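Beta-N-acetylhexosaminidase (Bacteroides fragilis, PDB 4PYS) probably hydrolyses terminal beta-linked N-acetylhexosamine residues from glycans, as a glycoside hydrolase of family 20. Local coordinates at residues Y181-L184 and T185-G188; L270-V273 and L274-V277. One frame throughout, in Å; residues are numbered along the deposited sequence.

Both contacts are local and helical, and both belong to the family 20 catalytic domain. Contact 1 (181-188) is one short turn near the surface. Phe-183 and Arg-186 are exposed there, while Leu-184 and Thr-185 are buried. Contact 2 (270-277) is two turns in the middle of helix 264-280, and most of its residues are buried. The two touch: Tyr-181 OH lies 2.9 Å from Asn-272 ND2, a probable hydrogen bond, and Leu-184 and Tyr-181 pack on Val-273. Contact 1 rests mainly on backbone bonds and an arginine laid by a proline and a phenylalanine. Contact 2 adds waters and two carboxylates, one of them buried (Glu-276), to a regular helical ladder.

Contact 1 (Y181-L184 and T185-G188); sequences YPFL and TRIG
Arg-186, in the short helix 183-186, lies against Pro-182 and Phe-183, the residues four and three positions before it. CB and CG of Arg-186 each lie 3.5 Å from Pro-182 O. Arg-186 CD stays beside that oxygen and also meets the proline ring, 3.8 Å from Pro-182 CB. The chain then bends at chi3 (61°), which turns the guanidinium back alongside the two earlier side chains. Arg-186 NE comes to the edge of the Phe-183 ring, near its plane, 4.4 Å from Phe-183 CE1. Seen from the arginine, CE1 lies over one guanidinium face, offset toward the rim. The ring edge therefore meets the guanidinium face. Arg-186 NH2 ends 4.1 Å from Pro-182 CB.

The backbone closes the turn. Arg-186 N gives a nearly straight bond (169°) to Pro-182 O. Phe-183 O accepts two bonds, an i+4 bond from Ile-187 N at 2.9 Å and an i+5 bond from Gly-188 N at 3.2 Å, consistent with the helix ending here. Ile-187 CG1 packs on Phe-183 CB. A water links Tyr-181 O to Thr-185 OG1. Through Leu-184 this short helical turn packs on helix 231-236, helix 264-280 and Trp-174.

The guanidinium meets hydrocarbon here and has no hydrogen bond across the turn, so the backbone supplies the directional hold.

Contact 2 (L270-V273 and L274-V277); sequences LKNV and LDEV
The Asn-272 amide and the Asp-275 carboxylate sit side by side on one flank of helix 264-280, their planes 48° apart. Neither lies flat on the other. They approach through their oxygens, with Asn-272 OD1 4.2 Å from Asp-275 OD2. A water spans this gap and donates to both oxygens, at 3.1 Å from OD1 of Asn-272 and from OD2 of Asp-275. The far ends of the two groups turn to outside partners. Asn-272 ND2 bonds to Tyr-181 OH, and Asp-275 OD1 bonds to Tyr-330 OH of helix 316-333. The carboxylate also leans over its own turn, with Asp-275 CG 3.4 Å from Lys-271 O.

Glu-276 places CG anti to its carbonyl carbon (chi1 -76°) and reaches out extended from there. A second water donates to Asn-272 O and to Glu-276 OE2, each at 2.9 Å. The same carboxylate takes bonds from Gln-203 NE2 and from the backbone N of Lys-179 and Arg-180.

Val-273 and Val-277 pack one turn apart, with Val-273 CG1 at 4.1 Å from Val-277 CG2. Leu-274 packs on Met-327 of helix 316-333. Regular helical bonds join the two segments. Leu-274 N, Asp-275 N and Val-277 N bond to the carbonyls of Leu-270, Lys-271 and Val-273, while the bond from Glu-276 N to Asn-272 O is weak at 3.4 Å. This helix of the TIM-barrel-type catalytic domain leads into strand 285-287.

Asn-272 O thus combines a weak helical bond with a water. Several donors surround the buried Glu-276 carboxylate and would be expected to favour its charged form. Its two backbone bonds tie the helix to the chain just before contact 1.

Contact 1 (Y181-L184 and T185-G188)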
loop_
_atom_site.group_PDB
_atom_site.type_symbol
_atom_site.label_atom_id
_atom_site.label_comp_id
_atom_site.label_asym_id
_atom_site.label_seq_id
_atom_site.Cartn_x
_atom_site.Cartn_y
_atom_site.Cartn_z
ATOM N N TYR A 181 17.090 7.267 19.060
ATOM C CA TYR A 181 17.858 6.034 19.118
ATOM C C TYR A 181 18.600 5.824 17.800
ATOM O O TYR A 181 18.162 5.039 16.947
ATOM C CB TYR A 181 16.949 4.842 19.428
ATOM C CG TYR A 181 16.156 4.967 20.716
ATOM C CD1 TYR A 181 16.793 4.998 21.950
ATOM C CD2 TYR A 181 14.766 5.033 20.693
ATOM C CE1 TYR A 181 16.069 5.098 23.130
ATOM C CE2 TYR A 181 14.032 5.133 21.862
ATOM C CZ TYR A 181 14.690 5.171 23.078
ATOM O OH TYR A 181 13.961 5.272 24.241
ATOM N N PRO A 182 19.722 6.543 17.628
ATOM C CA PRO A 182 20.497 6.567 16.382
ATOM C C PRO A 182 20.982 5.193 15.937
ATOM O O PRO A 182 21.098 4.972 14.733
ATOM C CB PRO A 182 21.691 7.460 16.730
ATOM C CG PRO A 182 21.208 8.328 17.837
ATOM C CD PRO A 182 20.290 7.452 18.642
ATOM N N PHE A 183 21.242 4.287 16.872
ATOM C CA PHE A 183 21.784 2.978 16.523
ATOM C C PHE A 183 20.797 2.112 15.738
ATOM O O PHE A 183 21.209 1.165 15.070
ATOM C CB PHE A 183 22.250 2.223 17.764
ATOM C CG PHE A 183 23.482 2.818 18.417
ATOM C CD1 PHE A 183 24.290 3.712 17.725
ATOM C CD2 PHE A 183 23.820 2.480 19.713
ATOM C CE1 PHE A 183 25.423 4.264 18.318
ATOM C CE2 PHE A 183 24.957 3.025 20.321
ATOM C CZ PHE A 183 25.755 3.918 19.619
ATOM N N LEU A 184 19.504 2.414 15.833
ATOM C CA LEU A 184 18.508 1.607 15.124
ATOM C C LEU A 184 18.826 1.579 13.631
ATOM O O LEU A 184 18.715 0.537 13.000
ATOM C CB LEU A 184 17.077 2.097 15.380
ATOM C CG LEU A 184 16.464 1.781 16.747
ATOM C CD1 LEU A 184 15.113 2.458 16.886
ATOM C CD2 LEU A 184 16.344 0.282 16.964
ATOM N N THR A 185 19.251 2.713 13.078
ATOM C CA THR A 185 19.647 2.759 11.668
ATOM C C THR A 185 21.152 2.607 11.479
ATOM O O THR A 185 21.592 1.886 10.587
ATOM C CB THR A 185 19.181 4.042 10.963
ATOM O OG1 THR A 185 19.436 5.179 11.802
ATOM C CG2 THR A 185 17.692 3.963 10.638
ATOM N N ARG A 186 21.943 3.273 12.319
ATOM C CA ARG A 186 23.389 3.246 12.148
ATOM C C ARG A 186 23.956 1.832 12.248
ATOM O O ARG A 186 24.952 1.504 11.600
ATOM C CB ARG A 186 24.076 4.189 13.148
ATOM C CG ARG A 186 23.895 5.657 12.797
ATOM C CD ARG A 186 24.183 6.579 13.978
ATOM N NE ARG A 186 25.554 6.466 14.457
ATOM C CZ ARG A 186 26.152 7.384 15.210
ATOM N NH1 ARG A 186 27.402 7.208 15.604
ATOM N NH2 ARG A 186 25.501 8.486 15.560
ATOM N N ILE A 187 23.317 0.998 13.057
ATOM C CA ILE A 187 23.700 -0.402 13.159
ATOM C C ILE A 187 22.675 -1.271 12.438
ATOM O O ILE A 187 23.023 -2.117 11.611
ATOM C CB ILE A 187 23.784 -0.845 14.626
ATOM C CG1 ILE A 187 24.884 -0.065 15.350
ATOM C CG2 ILE A 187 24.020 -2.354 14.728
ATOM C CD1 ILE A 187 25.240 -0.641 16.691
ATOM N N GLY A 188 21.401 -1.040 12.742
ATOM C CA GLY A 188 20.347 -1.937 12.306
ATOM C C GLY A 188 20.035 -1.945 10.822
ATOM O O GLY A 188 19.405 -2.880 10.336
HETATM O O HOH W 1 17.758 5.419 14.060
#

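Contact 2 (L270-V273 and L274-V277)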
loop_
_atom_site.group_PDB
_atom_site.type_symbol
_atom_site.label_atom_id
_atom_site.label_comp_id
_atom_site.label_asym_id
_atom_site.label_seq_id
_atom_site.Cartn_x
_atom_site.Cartn_y
_atom_site.Cartn_z
ATOM N N LEU A 270 9.681 1.531 22.895
ATOM C CA LEU A 270 8.847 1.389 21.709
ATOM C C LEU A 270 7.844 2.542 21.598
ATOM O O LEU A 270 7.535 3.004 20.496
ATOM C CB LEU A 270 8.171 0.019 21.698
ATOM C CG LEU A 270 9.166 -1.130 21.498
ATOM C CD1 LEU A 270 8.513 -2.478 21.689
ATOM C CD2 LEU A 270 9.805 -1.052 20.123
ATOM N N LYS A 271 7.361 3.023 22.738
ATOM C CA LYS A 271 6.509 4.208 22.749
ATOM C C LYS A 271 7.265 5.434 22.228
ATOM O O LYS A 271 6.730 6.205 21.428
ATOM C CB LYS A 271 5.954 4.467 24.152
ATOM C CG LYS A 271 4.843 3.498 24.550
ATOM C CD LYS A 271 4.361 3.758 25.972
ATOM C CE LYS A 271 3.187 2.851 26.343
ATOM N NZ LYS A 271 2.864 2.899 27.810
ATOM N N ASN A 272 8.508 5.606 22.674
ATOM C CA ASN A 272 9.349 6.693 22.174
ATOM C C ASN A 272 9.532 6.606 20.658
ATOM O O ASN A 272 9.517 7.626 19.961
ATOM C CB ASN A 272 10.703 6.706 22.889
ATOM C CG ASN A 272 10.583 7.099 24.360
ATOM O OD1 ASN A 272 9.607 7.728 24.767
ATOM N ND2 ASN A 272 11.577 6.724 25.161
ATOM N N VAL A 273 9.699 5.387 20.151
ATOM C CA VAL A 273 9.811 5.182 18.708
ATOM C C VAL A 273 8.516 5.603 18.009
ATOM O O VAL A 273 8.543 6.304 17.001
ATOM C CB VAL A 273 10.137 3.715 18.350
ATOM C CG1 VAL A 273 9.996 3.484 16.845
ATOM C CG2 VAL A 273 11.536 3.355 18.806
ATOM N N LEU A 274 7.381 5.187 18.553
ATOM C CA LEU A 274 6.102 5.533 17.941
ATOM C C LEU A 274 5.820 7.036 18.010
ATOM O O LEU A 274 5.127 7.583 17.144
ATOM C CB LEU A 274 4.959 4.737 18.577
ATOM C CG LEU A 274 4.936 3.243 18.256
ATOM C CD1 LEU A 274 3.696 2.627 18.812
ATOM C CD2 LEU A 274 4.972 3.012 16.761
ATOM N N ASP A 275 6.351 7.698 19.035
ATOM C CA ASP A 275 6.256 9.152 19.126
ATOM C C ASP A 275 6.843 9.780 17.860
ATOM O O ASP A 275 6.216 10.636 17.236
ATOM C CB ASP A 275 6.976 9.687 20.372
ATOM C CG ASP A 275 6.146 9.550 21.642
ATOM O OD1 ASP A 275 4.976 9.127 21.551
ATOM O OD2 ASP A 275 6.658 9.875 22.737
ATOM N N GLU A 276 8.033 9.331 17.463
ATOM C CA GLU A 276 8.681 9.887 16.280
ATOM C C GLU A 276 7.990 9.455 14.997
ATOM O O GLU A 276 7.806 10.263 14.081
ATOM C CB GLU A 276 10.174 9.548 16.253
ATOM C CG GLU A 276 10.962 10.417 17.236
ATOM C CD GLU A 276 12.466 10.353 17.043
ATOM O OE1 GLU A 276 12.932 10.294 15.886
ATOM O OE2 GLU A 276 13.184 10.374 18.061
ATOM N N VAL A 277 7.599 8.186 14.939
ATOM C CA VAL A 277 6.843 7.684 13.795
ATOM C C VAL A 277 5.570 8.501 13.568
ATOM O O VAL A 277 5.229 8.833 12.433
ATOM C CB VAL A 277 6.522 6.190 13.946
ATOM C CG1 VAL A 277 5.580 5.724 12.840
ATOM C CG2 VAL A 277 7.802 5.378 13.883
HETATM O O HOH W 2 11.727 9.435 20.327
HETATM O O HOH W 3 6.575 7.927 25.190
#